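Local coordinates for protein cytochrome P450 reductase (Amycolatopsis methanolica 239, PDB 5OGX) that transfers electrons from NADH, by way of FAD and a [2Fe-2S] cluster, to the P450 partner that O-demethylates guaiacol and other lignin-derived aromatics, at residues F26-V31 and L100-A105; Q48-E53 and D84-S89; V107-D112 and R119-L124; G208-I213 and P234-L239; G243-A248 and L272-D277. All coordinates share one frame; numbering follows the deposited sequence. Where two conformers were deposited one is given.

This reductase illustrates the build of a three-domain electron-transfer protein, sampled at five contacts in its three parts. From the N terminus, contact 1 closes the longest loop, joining helix 22-28 of the ferredoxin-like part to the start of strand 101-114. Contact 2 nests inside that loop and pairs two strands of the iron-sulfur sheet; Phe26 packs on Val87 between the two contacts. Contact 3 follows in series, a hairpin within the FAD-binding barrel built on the same strand 101-114, where Leu124 touches Leu103 and Ala105. Contacts 4 and 5 come later, also in series, and tie strand 238-244 of the parallel NAD-binding sheet to its neighbours at opposite ends.

Contact 1 (F26-V31 and L100-A105); sequences FLRGGV and LRDLTA
Charge, backbone bonding and apolar packing each contribute to the meeting of Arg28 with Asp102 and of Leu27 with Leu100. The charged part is an end-on salt bridge in which the two terminal nitrogens of the guanidinium each take one carboxylate oxygen. Arg28 NH2 reaches Asp102 OD1 on its syn side at 2.9 Å with a nearly straight N-H (170°), whereas NH1 meets OD2 from above the carboxylate plane at 3.1 Å. The two planes are 37° apart, and an arginine chain extended from CG to NE carries the group across.

Among backbone groups, Leu100 N donates to Leu27 O at 2.9 Å. The same oxygen accepts Gly30 N on the opposite face of its plane, within the Schellman motif that ends the helix, so two donors hold this carbonyl. A water gives one bond to Arg28 O and another to Leu100 O, the latter at 2.6 Å.

Apolar contact is made by Leu27 CB against Leu100 CB at 3.7 Å, while Leu100 CD2 lies 4.0 Å from the aliphatic Arg28 CG.

Both leucines also rest on Leu194 of strand 187-194, and Arg101 pairs its backbone with Gly192 there. The end of helix 22-28 is thereby joined to the FAD-binding barrel where strand 101-114 begins, beside strand 187-194.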
# COMPACT_ATOMS: atom_id res chain seq x y z
N PHE A 26 -14.54 -4.69 -10.98
CA PHE A 26 -15.15 -3.62 -10.19
C PHE A 26 -14.27 -2.37 -10.20
O PHE A 26 -14.75 -1.28 -10.52
CB PHE A 26 -15.42 -4.08 -8.75
CG PHE A 26 -16.61 -5.02 -8.63
CD1 PHE A 26 -17.86 -4.65 -9.10
CD2 PHE A 26 -16.46 -6.27 -8.05
CE1 PHE A 26 -18.95 -5.52 -9.02
CE2 PHE A 26 -17.55 -7.15 -7.96
CZ PHE A 26 -18.80 -6.76 -8.43
N LEU A 27 -12.98 -2.50 -9.87
CA LEU A 27 -12.17 -1.29 -9.79
C LEU A 27 -12.01 -0.62 -11.15
O LEU A 27 -11.95 0.61 -11.23
CB LEU A 27 -10.79 -1.58 -9.18
CG LEU A 27 -10.74 -2.14 -7.76
CD1 LEU A 27 -9.28 -2.39 -7.35
CD2 LEU A 27 -11.43 -1.21 -6.76
N ARG A 28 -11.91 -1.40 -12.22
CA ARG A 28 -11.83 -0.77 -13.54
C ARG A 28 -13.11 -0.01 -13.87
O ARG A 28 -13.07 0.96 -14.63
CB ARG A 28 -11.54 -1.83 -14.60
CG ARG A 28 -10.10 -2.33 -14.58
CD ARG A 28 -9.81 -3.21 -15.78
NE ARG A 28 -8.43 -3.66 -15.81
CZ ARG A 28 -7.44 -3.01 -16.43
NH1 ARG A 28 -7.69 -1.87 -17.04
NH2 ARG A 28 -6.21 -3.51 -16.42
N GLY A 29 -14.23 -0.41 -13.29
CA GLY A 29 -15.47 0.33 -13.41
C GLY A 29 -15.66 1.44 -12.40
O GLY A 29 -16.74 2.03 -12.34
N GLY A 30 -14.64 1.74 -11.59
CA GLY A 30 -14.77 2.76 -10.56
C GLY A 30 -15.65 2.35 -9.40
O GLY A 30 -16.16 3.23 -8.69
N VAL A 31 -15.86 1.05 -9.20
CA VAL A 31 -16.74 0.52 -8.16
C VAL A 31 -15.83 -0.06 -7.08
O VAL A 31 -15.09 -1.02 -7.35
CB VAL A 31 -17.69 -0.56 -8.69
CG1 VAL A 31 -18.46 -1.20 -7.54
CG2 VAL A 31 -18.62 0.02 -9.75
N LEU A 100 -9.32 1.85 -11.67
CA LEU A 100 -8.11 1.11 -12.01
C LEU A 100 -7.88 1.18 -13.51
O LEU A 100 -8.80 0.90 -14.28
CB LEU A 100 -8.24 -0.34 -11.56
CG LEU A 100 -7.14 -1.33 -11.93
CD1 LEU A 100 -5.84 -0.91 -11.25
CD2 LEU A 100 -7.54 -2.74 -11.48
N ARG A 101 -6.68 1.56 -13.94
CA ARG A 101 -6.49 1.66 -15.39
C ARG A 101 -5.07 1.31 -15.79
O ARG A 101 -4.15 1.25 -14.97
CB ARG A 101 -6.87 3.06 -15.89
CG ARG A 101 -5.98 4.20 -15.43
CD ARG A 101 -6.48 5.53 -16.04
NE ARG A 101 -5.59 6.65 -15.73
CZ ARG A 101 -4.45 6.89 -16.37
NH1 ARG A 101 -4.05 6.09 -17.35
NH2 ARG A 101 -3.69 7.92 -16.02
N ASP A 102 -4.91 1.03 -17.09
CA ASP A 102 -3.60 0.73 -17.65
C ASP A 102 -2.83 2.02 -17.90
O ASP A 102 -3.37 2.97 -18.47
CB ASP A 102 -3.74 -0.06 -18.94
CG ASP A 102 -4.60 -1.29 -18.77
OD1 ASP A 102 -4.15 -2.21 -18.05
OD2 ASP A 102 -5.71 -1.33 -19.33
N LEU A 103 -1.57 2.05 -17.47
CA LEU A 103 -0.77 3.26 -17.53
C LEU A 103 0.17 3.21 -18.72
O LEU A 103 0.68 2.15 -19.08
CB LEU A 103 0.04 3.45 -16.25
CG LEU A 103 -0.75 3.32 -14.95
CD1 LEU A 103 0.17 3.54 -13.75
CD2 LEU A 103 -1.92 4.30 -14.95
N THR A 104 0.40 4.38 -19.31
CA THR A 104 1.45 4.56 -20.32
C THR A 104 2.61 5.23 -19.59
O THR A 104 2.70 6.46 -19.52
CB THR A 104 0.95 5.39 -21.50
OG1 THR A 104 -0.18 4.75 -22.10
CG2 THR A 104 2.04 5.54 -22.54
N ALA A 105 3.49 4.41 -19.01
CA ALA A 105 4.49 4.87 -18.05
C ALA A 105 5.88 4.76 -18.65
O ALA A 105 6.23 3.72 -19.23
CB ALA A 105 4.42 4.05 -16.76
O HOH W 1 -10.70 1.75 -15.92

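Contact 2 (Q48-E53 and D84-S89); sequences QVLSGE and DTEVRS
A classic beta bulge interrupts the antiparallel pairing of strands 46-51 and 85-88 in the mixed sheet of the ferredoxin-like [2Fe-2S] domain, with Leu50 and Ser51 both facing Glu86. Glu86 O takes a 2.7 Å bond from Leu50 N and a weak one from Ser51 N, while Glu86 N returns a bond to Ser51 O. Before the bulge the register is regular: Gln48 and Arg88 form a hydrogen-bonded pair, and Val49 faces Val87 as a non-hydrogen-bonded one.

The side chains of Gln48 and Arg88 add a second link on the sheet face that also carries Ser51 and Glu86. Arg88 turns its side-on edge to the amide, and both NE, at 3.0 Å, and NH2, at 3.2 Å, donate to the single oxygen Gln48 OE1. The NE bond lies in the plane of the amide and the NH2 donor stands above it; amide and guanidinium are turned 69° from each other. A bend at chi3 (61°) in Arg88 brings the group round to the glutamine.

Leu50 lays CD1 alongside the Glu86 chain, 3.8 Å from Glu86 CG. Ser51 OG and Glu86 OE2 share a water, which donates to OE2 at 2.6 Å. Past the bulge Glu53 N meets Thr85 OG1 at 3.2 Å, and that hydroxyl also bonds Ala83 O.

Chemically, the extra residue of the bulge is absorbed by one doubly used carbonyl, and two N-H groups sharing OE1 probably draw electron density toward that oxygen and restrict rotation of the amide.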
# COMPACT_ATOMS: atom_id res chain seq x y z
N GLN A 48 -18.87 -12.72 0.03
CA GLN A 48 -19.85 -13.79 -0.01
C GLN A 48 -20.48 -13.82 -1.40
O GLN A 48 -20.96 -12.80 -1.89
CB GLN A 48 -20.95 -13.64 1.05
CG GLN A 48 -22.01 -14.76 0.94
CD GLN A 48 -23.28 -14.50 1.76
OE1 GLN A 48 -23.49 -13.40 2.28
NE2 GLN A 48 -24.14 -15.51 1.86
N VAL A 49 -20.46 -14.99 -2.04
CA VAL A 49 -21.16 -15.16 -3.30
C VAL A 49 -22.63 -15.41 -2.98
O VAL A 49 -22.96 -16.43 -2.38
CB VAL A 49 -20.56 -16.31 -4.12
CG1 VAL A 49 -21.38 -16.52 -5.38
CG2 VAL A 49 -19.11 -16.00 -4.47
N LEU A 50 -23.50 -14.48 -3.37
CA LEU A 50 -24.92 -14.60 -3.06
C LEU A 50 -25.68 -15.41 -4.11
O LEU A 50 -26.60 -16.15 -3.76
CB LEU A 50 -25.56 -13.21 -2.95
CG LEU A 50 -24.93 -12.31 -1.88
CD1 LEU A 50 -25.33 -10.84 -2.08
CD2 LEU A 50 -25.35 -12.78 -0.49
N SER A 51 -25.31 -15.26 -5.38
CA SER A 51 -25.87 -16.03 -6.47
C SER A 51 -24.84 -16.07 -7.59
O SER A 51 -24.00 -15.17 -7.71
CB SER A 51 -27.19 -15.44 -6.97
OG SER A 51 -27.00 -14.12 -7.46
N GLY A 52 -24.90 -17.12 -8.40
CA GLY A 52 -23.93 -17.33 -9.44
C GLY A 52 -22.87 -18.34 -9.04
O GLY A 52 -23.07 -19.20 -8.19
N GLU A 53 -21.71 -18.22 -9.68
CA GLU A 53 -20.66 -19.22 -9.51
C GLU A 53 -19.34 -18.62 -9.95
O GLU A 53 -19.28 -17.87 -10.92
CB GLU A 53 -20.98 -20.50 -10.30
CG GLU A 53 -20.08 -21.68 -9.94
CD GLU A 53 -20.13 -22.81 -10.96
OE1 GLU A 53 -20.75 -22.63 -12.03
OE2 GLU A 53 -19.54 -23.88 -10.68
N ASP A 84 -23.41 -15.07 -14.34
CA ASP A 84 -23.74 -13.82 -13.69
C ASP A 84 -23.75 -14.03 -12.18
O ASP A 84 -24.31 -15.02 -11.69
CB ASP A 84 -25.10 -13.31 -14.16
CG ASP A 84 -25.14 -13.03 -15.64
OD1 ASP A 84 -24.06 -13.01 -16.26
OD2 ASP A 84 -26.25 -12.83 -16.17
N THR A 85 -23.08 -13.14 -11.46
CA THR A 85 -22.75 -13.39 -10.06
C THR A 85 -22.99 -12.15 -9.23
O THR A 85 -22.55 -11.05 -9.59
CB THR A 85 -21.29 -13.85 -9.94
OG1 THR A 85 -21.15 -15.15 -10.54
CG2 THR A 85 -20.83 -13.92 -8.48
N GLU A 86 -23.71 -12.32 -8.13
CA GLU A 86 -24.00 -11.26 -7.18
C GLU A 86 -23.21 -11.53 -5.91
O GLU A 86 -23.24 -12.64 -5.39
CB GLU A 86 -25.50 -11.22 -6.86
CG GLU A 86 -25.86 -10.19 -5.81
CD GLU A 86 -27.34 -10.22 -5.43
OE1 GLU A 86 -27.74 -9.34 -4.63
OE2 GLU A 86 -28.08 -11.09 -5.92
N VAL A 87 -22.50 -10.51 -5.40
CA VAL A 87 -21.64 -10.73 -4.25
C VAL A 87 -21.93 -9.71 -3.15
O VAL A 87 -22.53 -8.66 -3.38
CB VAL A 87 -20.14 -10.67 -4.63
CG1 VAL A 87 -19.84 -11.70 -5.72
CG2 VAL A 87 -19.75 -9.27 -5.07
N ARG A 88 -21.50 -10.05 -1.95
CA ARG A 88 -21.59 -9.15 -0.80
C ARG A 88 -20.19 -8.95 -0.27
O ARG A 88 -19.48 -9.91 0.04
CB ARG A 88 -22.49 -9.70 0.30
CG ARG A 88 -22.52 -8.75 1.52
CD ARG A 88 -23.37 -9.30 2.64
NE ARG A 88 -22.89 -10.58 3.16
CZ ARG A 88 -21.83 -10.73 3.94
NH1 ARG A 88 -21.10 -9.68 4.31
NH2 ARG A 88 -21.50 -11.94 4.37
N SER A 89 -19.80 -7.68 -0.17
CA SER A 89 -18.51 -7.31 0.41
C SER A 89 -18.81 -6.60 1.72
O SER A 89 -19.72 -7.00 2.45
CB SER A 89 -17.72 -6.44 -0.58
OG SER A 89 -16.49 -5.99 -0.04
O HOH W 2 -28.61 -11.70 -8.38

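Contact 3 (V107-D112 and R119-L124); sequences VLEVAD and RVLLGL
This is a beta hairpin contact, in which Val107 and Val110 face Leu122 and Val120 across strands 101-114 and 117-124 within the FAD-binding part. The segments run almost exactly antiparallel, 170° between their directions. At one end Ala111 and Arg119 exchange two backbone bonds, and Leu121 N gives Glu109 O a very straight one of 2.9 Å (176°). Toward the other end a classic beta bulge sets in: Leu108 and Glu109 both face Leu121, whose O accepts Leu108 N at 2.8 Å and, weakly, Glu109 N.

The hairpin belongs to the six-stranded antiparallel sheet that forms the flavin-binding barrel of this reductase family, with strand 160-166 on the far side of strand 117-124. On one face, Val107 CG2 meets Leu122 CD2 at 3.8 Å. On the other, Glu109 and Leu121 lie side by side and point the same way, Glu109 OE1 coming to 3.6 Å from Leu121 CD1. Leu108 is directed at the partner strand by the bulge, and its CG settles against Gly123 N at 3.6 Å. Arg119 continues the face of Leu121; its guanidinium forms salt bridges with Asp252 and Glu162, and its side chain touches the FAD-binding His164.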
# COMPACT_ATOMS: atom_id res chain seq x y z
N VAL A 107 10.11 5.49 -17.76
CA VAL A 107 11.08 5.79 -16.71
C VAL A 107 11.70 7.15 -16.99
O VAL A 107 12.33 7.36 -18.04
CB VAL A 107 12.16 4.70 -16.61
CG1 VAL A 107 13.17 5.06 -15.53
CG2 VAL A 107 11.53 3.34 -16.31
N LEU A 108 11.52 8.08 -16.06
CA LEU A 108 12.19 9.38 -16.14
C LEU A 108 13.51 9.39 -15.40
O LEU A 108 14.46 10.05 -15.85
CB LEU A 108 11.28 10.47 -15.59
CG LEU A 108 9.96 10.66 -16.34
CD1 LEU A 108 9.20 11.86 -15.78
CD2 LEU A 108 10.19 10.81 -17.84
N GLU A 109 13.61 8.67 -14.29
CA GLU A 109 14.85 8.60 -13.53
C GLU A 109 14.86 7.33 -12.70
O GLU A 109 13.82 6.89 -12.22
CB GLU A 109 15.01 9.82 -12.61
CG GLU A 109 16.25 9.75 -11.72
CD GLU A 109 16.55 11.07 -11.03
OE1 GLU A 109 15.61 11.68 -10.48
OE2 GLU A 109 17.73 11.49 -11.04
N VAL A 110 16.05 6.74 -12.56
CA VAL A 110 16.29 5.69 -11.59
C VAL A 110 17.58 6.05 -10.87
O VAL A 110 18.62 6.28 -11.51
CB VAL A 110 16.37 4.29 -12.24
CG1 VAL A 110 17.25 4.29 -13.46
CG2 VAL A 110 16.84 3.26 -11.22
N ALA A 111 17.51 6.16 -9.55
CA ALA A 111 18.60 6.72 -8.76
C ALA A 111 18.87 5.83 -7.57
O ALA A 111 17.93 5.41 -6.88
CB ALA A 111 18.27 8.15 -8.30
N ASP A 112 20.14 5.54 -7.32
CA ASP A 112 20.54 4.82 -6.12
C ASP A 112 20.57 5.83 -4.98
O ASP A 112 21.38 6.76 -4.99
CB ASP A 112 21.91 4.16 -6.32
CG ASP A 112 21.83 2.93 -7.21
OD1 ASP A 112 21.25 1.91 -6.78
OD2 ASP A 112 22.34 2.98 -8.35
N ARG A 119 15.22 5.02 -6.01
CA ARG A 119 14.05 5.80 -6.37
C ARG A 119 13.78 5.60 -7.85
O ARG A 119 14.71 5.64 -8.67
CB ARG A 119 14.25 7.29 -6.07
CG ARG A 119 12.94 8.07 -5.95
CD ARG A 119 13.13 9.58 -6.02
NE ARG A 119 14.26 10.05 -5.22
CZ ARG A 119 14.22 10.27 -3.91
NH1 ARG A 119 13.09 10.08 -3.22
NH2 ARG A 119 15.30 10.69 -3.28
N VAL A 120 12.53 5.37 -8.20
CA VAL A 120 12.13 5.25 -9.59
C VAL A 120 11.05 6.28 -9.86
O VAL A 120 10.03 6.32 -9.15
CB VAL A 120 11.64 3.83 -9.93
CG1 VAL A 120 11.12 3.78 -11.34
CG2 VAL A 120 12.76 2.80 -9.69
N LEU A 121 11.26 7.12 -10.86
CA LEU A 121 10.27 8.11 -11.27
C LEU A 121 9.69 7.65 -12.60
O LEU A 121 10.42 7.47 -13.57
CB LEU A 121 10.89 9.50 -11.41
CG LEU A 121 11.49 10.09 -10.14
CD1 LEU A 121 11.97 11.51 -10.41
CD2 LEU A 121 10.49 10.06 -8.98
N LEU A 122 8.37 7.47 -12.64
CA LEU A 122 7.67 7.01 -13.83
C LEU A 122 6.78 8.13 -14.35
O LEU A 122 5.84 8.55 -13.67
CB LEU A 122 6.81 5.77 -13.53
CG LEU A 122 7.48 4.50 -13.03
CD1 LEU A 122 6.41 3.42 -12.89
CD2 LEU A 122 8.58 4.07 -14.01
N GLY A 123 7.08 8.61 -15.56
CA GLY A 123 6.26 9.64 -16.16
C GLY A 123 5.06 9.03 -16.87
O GLY A 123 5.16 8.00 -17.53
N LEU A 124 3.91 9.69 -16.73
CA LEU A 124 2.66 9.20 -17.28
C LEU A 124 2.21 10.08 -18.44
O LEU A 124 2.43 11.29 -18.45
CB LEU A 124 1.55 9.20 -16.22
CG LEU A 124 1.82 8.28 -15.03
CD1 LEU A 124 0.61 8.30 -14.11
CD2 LEU A 124 2.13 6.87 -15.49

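Contact 4 (G208-I213 and P234-L239); sequences GPMVLI and PSREVL
Met210 passes its side chain over Arg236 where strand 210-215 meets the start of strand 238-244, the two parallel strands of a beta-alpha-beta crossover through helix 219-232 in the Rossmann-like NAD-binding domain. From CB the first torsion (chi1 -51°) sets Met210 CG beside the backbone N, 4.0 Å from Arg236 NH2. Next comes Met210 SD, which sits over the centre of one guanidinium face, 3.6 Å from Arg236 CZ. CE then bends away at chi3, and Ala229 of the crossover helix touches the methionine.

In the conformer given, the same guanidinium uses its edge for Gly208: Arg236 NE and NH2 both donate to Gly208 O, the NH2 bond lying on a lone pair at 2.9 Å. Arg236 was modelled in two conformers, so this grip, sulfur over a face and carbonyl at the edge, is less certain. Asp205 supplies a salt bridge to NH2. In the parallel pairing Met210 N bonds Glu237 O, Leu239 N bonds Met210 O, and Leu212 N reaches Leu239 O at 2.7 Å. Pro209 CB touches Glu237 CB at its N-terminal end. On the face shared with Met210, Leu212 presses CD1 against Val238 CG1 at 3.5 Å, tighter than usual carbon contact.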
# COMPACT_ATOMS: atom_id res chain seq x y z
N GLY A 208 -6.65 14.49 14.48
CA GLY A 208 -6.01 13.90 15.63
C GLY A 208 -4.59 13.44 15.32
O GLY A 208 -4.20 13.33 14.15
N PRO A 209 -3.82 13.13 16.36
CA PRO A 209 -2.41 12.75 16.15
C PRO A 209 -2.27 11.43 15.43
O PRO A 209 -3.07 10.50 15.60
CB PRO A 209 -1.86 12.64 17.58
CG PRO A 209 -3.10 12.39 18.44
CD PRO A 209 -4.20 13.17 17.78
N MET A 210 -1.19 11.33 14.64
CA MET A 210 -0.91 10.13 13.86
C MET A 210 0.52 9.67 14.09
O MET A 210 1.45 10.49 14.12
CB MET A 210 -1.07 10.37 12.35
CG MET A 210 -2.37 10.99 11.93
SD MET A 210 -2.28 11.68 10.26
CE MET A 210 -1.37 10.45 9.35
N VAL A 211 0.70 8.36 14.22
CA VAL A 211 2.03 7.76 14.16
C VAL A 211 2.11 6.91 12.91
O VAL A 211 1.16 6.17 12.60
CB VAL A 211 2.39 6.96 15.43
CG1 VAL A 211 1.33 5.86 15.70
CG2 VAL A 211 3.78 6.36 15.28
N LEU A 212 3.20 7.06 12.16
CA LEU A 212 3.42 6.31 10.94
C LEU A 212 4.74 5.58 11.09
O LEU A 212 5.75 6.19 11.45
CB LEU A 212 3.45 7.25 9.72
CG LEU A 212 2.13 8.00 9.56
CD1 LEU A 212 2.33 9.39 10.14
CD2 LEU A 212 1.68 8.07 8.10
N ILE A 213 4.73 4.28 10.83
CA ILE A 213 5.93 3.47 11.05
C ILE A 213 6.21 2.67 9.78
O ILE A 213 5.36 1.90 9.32
CB ILE A 213 5.78 2.55 12.26
CG1 ILE A 213 5.65 3.45 13.52
CG2 ILE A 213 7.03 1.69 12.40
CD1 ILE A 213 5.70 2.73 14.81
N PRO A 234 -2.16 21.71 9.22
CA PRO A 234 -0.71 22.00 9.28
C PRO A 234 -0.10 21.91 10.66
O PRO A 234 1.12 21.72 10.76
CB PRO A 234 -0.63 23.43 8.73
CG PRO A 234 -1.81 23.54 7.82
CD PRO A 234 -2.90 22.74 8.47
N SER A 235 -0.87 22.05 11.73
CA SER A 235 -0.32 22.04 13.07
C SER A 235 -0.46 20.68 13.75
O SER A 235 -0.07 20.55 14.92
CB SER A 235 -0.99 23.11 13.93
OG SER A 235 -0.56 24.40 13.52
N ARG A 236 -0.99 19.69 13.05
CA ARG A 236 -1.27 18.41 13.68
C ARG A 236 0.03 17.68 13.99
O ARG A 236 1.10 17.95 13.44
CB ARG A 236 -2.18 17.57 12.78
CG ARG A 236 -1.44 16.54 11.95
CD ARG A 236 -2.34 15.87 10.92
NE ARG A 236 -3.33 14.97 11.51
CZ ARG A 236 -4.42 14.57 10.88
NH1 ARG A 236 -4.66 14.98 9.64
NH2 ARG A 236 -5.28 13.75 11.48
N GLU A 237 -0.09 16.71 14.90
CA GLU A 237 1.02 15.89 15.35
C GLU A 237 1.14 14.69 14.42
O GLU A 237 0.18 13.92 14.25
CB GLU A 237 0.79 15.43 16.78
CG GLU A 237 0.86 16.55 17.77
CD GLU A 237 0.75 16.03 19.15
OE1 GLU A 237 1.78 16.03 19.85
OE2 GLU A 237 -0.37 15.61 19.53
N VAL A 238 2.31 14.55 13.79
CA VAL A 238 2.58 13.45 12.88
C VAL A 238 3.97 12.94 13.23
O VAL A 238 4.96 13.65 13.03
CB VAL A 238 2.52 13.90 11.41
CG1 VAL A 238 2.96 12.77 10.47
CG2 VAL A 238 1.14 14.43 11.05
N LEU A 239 4.05 11.73 13.78
CA LEU A 239 5.32 11.11 14.16
C LEU A 239 5.64 10.01 13.15
O LEU A 239 4.89 9.03 13.04
CB LEU A 239 5.27 10.53 15.57
CG LEU A 239 4.86 11.42 16.73
CD1 LEU A 239 5.10 10.67 18.03
CD2 LEU A 239 5.65 12.70 16.71

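Contact 5 (G243-A248 and L272-D277); sequences GVRGAA and LSDEPD
Arg245 O is gripped by two successive amides of the facing loop, Asp274 N and Glu275 N, each at 2.9 Å. The first comes in the carbonyl plane on a lone pair, and the second is tilted 25° from that plane. One residue earlier, Val244 O accepts Ser273 N at 2.9 Å, the last parallel strand pairing before both segments turn a corner at the end of strands 238-244 and 266-272 in the NAD-binding sheet.

Beside these bonds Val244 and Leu272 point the same way, with Val244 CG2 3.6 Å from Leu272 CD2. The other branch, Leu272 CD1, comes to 3.6 Å from Ala247 N. Among the charged side chains Arg245 crosses Asp274: its aliphatic CG, rather than its charged tip, touches OD2 at 3.2 Å. The bend at chi3 (-56°) takes the guanidinium past that carboxylate and toward Glu275, where Arg245 NH1 and Glu275 OE2 form a long salt bridge of 3.9 Å between groups turned at right angles. Glu275 OE1 has a stronger partner in Arg115.

Two waters bridge the segments. One joins Ala247 N to Glu275 O; the other accepts from Ala248 N and donates to Glu275 OE1 at 2.6 Å.

The side chain of Arg245 also approaches the FAD-binding Arg166. With Arg115 so close to Arg245, the carboxylate of Glu275 probably offsets the positive charge gathered here, while the carbonyl that accepts two amides probably does more than the long ion pair to hold the two segments in place.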
# COMPACT_ATOMS: atom_id res chain seq x y z
N GLY A 243 12.21 2.50 10.27
CA GLY A 243 12.98 1.42 10.85
C GLY A 243 13.87 0.77 9.82
O GLY A 243 13.38 0.21 8.84
N VAL A 244 15.19 0.84 10.02
CA VAL A 244 16.16 0.29 9.08
C VAL A 244 17.25 -0.43 9.87
O VAL A 244 17.33 -0.34 11.10
CB VAL A 244 16.80 1.37 8.19
CG1 VAL A 244 15.75 2.04 7.29
CG2 VAL A 244 17.48 2.41 9.05
N ARG A 245 18.11 -1.14 9.14
CA ARG A 245 19.20 -1.85 9.79
C ARG A 245 20.29 -0.90 10.27
O ARG A 245 20.83 -1.07 11.37
CB ARG A 245 19.78 -2.89 8.83
CG ARG A 245 18.97 -4.18 8.77
CD ARG A 245 19.58 -5.17 7.79
NE ARG A 245 19.73 -4.60 6.45
CZ ARG A 245 20.89 -4.40 5.84
NH1 ARG A 245 22.03 -4.73 6.44
NH2 ARG A 245 20.92 -3.87 4.63
N GLY A 246 20.64 0.09 9.45
CA GLY A 246 21.74 0.98 9.79
C GLY A 246 21.60 2.30 9.06
O GLY A 246 20.72 2.47 8.21
N ALA A 247 22.50 3.24 9.39
CA ALA A 247 22.41 4.57 8.81
C ALA A 247 22.55 4.53 7.29
O ALA A 247 21.99 5.39 6.59
CB ALA A 247 23.48 5.49 9.41
N ALA A 248 23.26 3.53 6.76
CA ALA A 248 23.44 3.43 5.32
C ALA A 248 22.12 3.21 4.59
O ALA A 248 22.06 3.45 3.37
CB ALA A 248 24.41 2.29 5.00
N LEU A 272 17.53 2.41 14.14
CA LEU A 272 18.47 1.45 13.57
C LEU A 272 18.53 0.19 14.43
O LEU A 272 18.82 0.27 15.63
CB LEU A 272 19.87 2.05 13.44
CG LEU A 272 20.05 3.51 13.01
CD1 LEU A 272 21.53 3.83 12.79
CD2 LEU A 272 19.25 3.87 11.79
N SER A 273 18.29 -0.96 13.80
CA SER A 273 18.19 -2.22 14.53
C SER A 273 19.50 -2.99 14.63
O SER A 273 19.71 -3.70 15.62
CB SER A 273 17.13 -3.11 13.86
OG SER A 273 17.47 -3.36 12.51
N ASP A 274 20.37 -2.89 13.63
CA ASP A 274 21.56 -3.74 13.54
C ASP A 274 22.87 -2.99 13.70
O ASP A 274 23.78 -3.48 14.37
CB ASP A 274 21.58 -4.47 12.19
CG ASP A 274 20.41 -5.42 12.00
OD1 ASP A 274 19.53 -5.50 12.89
OD2 ASP A 274 20.37 -6.10 10.95
N GLU A 275 23.01 -1.81 13.09
CA GLU A 275 24.28 -1.10 13.03
C GLU A 275 24.17 0.21 13.80
O GLU A 275 23.73 1.22 13.23
CB GLU A 275 24.70 -0.84 11.58
CG GLU A 275 25.10 -2.10 10.81
CD GLU A 275 24.80 -2.00 9.33
OE1 GLU A 275 24.67 -0.87 8.81
OE2 GLU A 275 24.70 -3.06 8.67
N PRO A 276 24.57 0.25 15.06
CA PRO A 276 24.35 1.46 15.87
C PRO A 276 25.10 2.66 15.32
O PRO A 276 26.15 2.54 14.68
CB PRO A 276 24.86 1.06 17.25
CG PRO A 276 25.87 -0.02 16.98
CD PRO A 276 25.33 -0.78 15.80
N ASP A 277 24.54 3.84 15.59
CA ASP A 277 25.09 5.11 15.18
C ASP A 277 24.72 6.08 16.30
O ASP A 277 23.53 6.17 16.67
CB ASP A 277 24.51 5.59 13.85
CG ASP A 277 25.19 6.84 13.31
OD1 ASP A 277 25.31 7.83 14.05
OD2 ASP A 277 25.60 6.82 12.13
O HOH W 3 24.64 2.65 11.14
O HOH W 4 24.99 1.68 8.36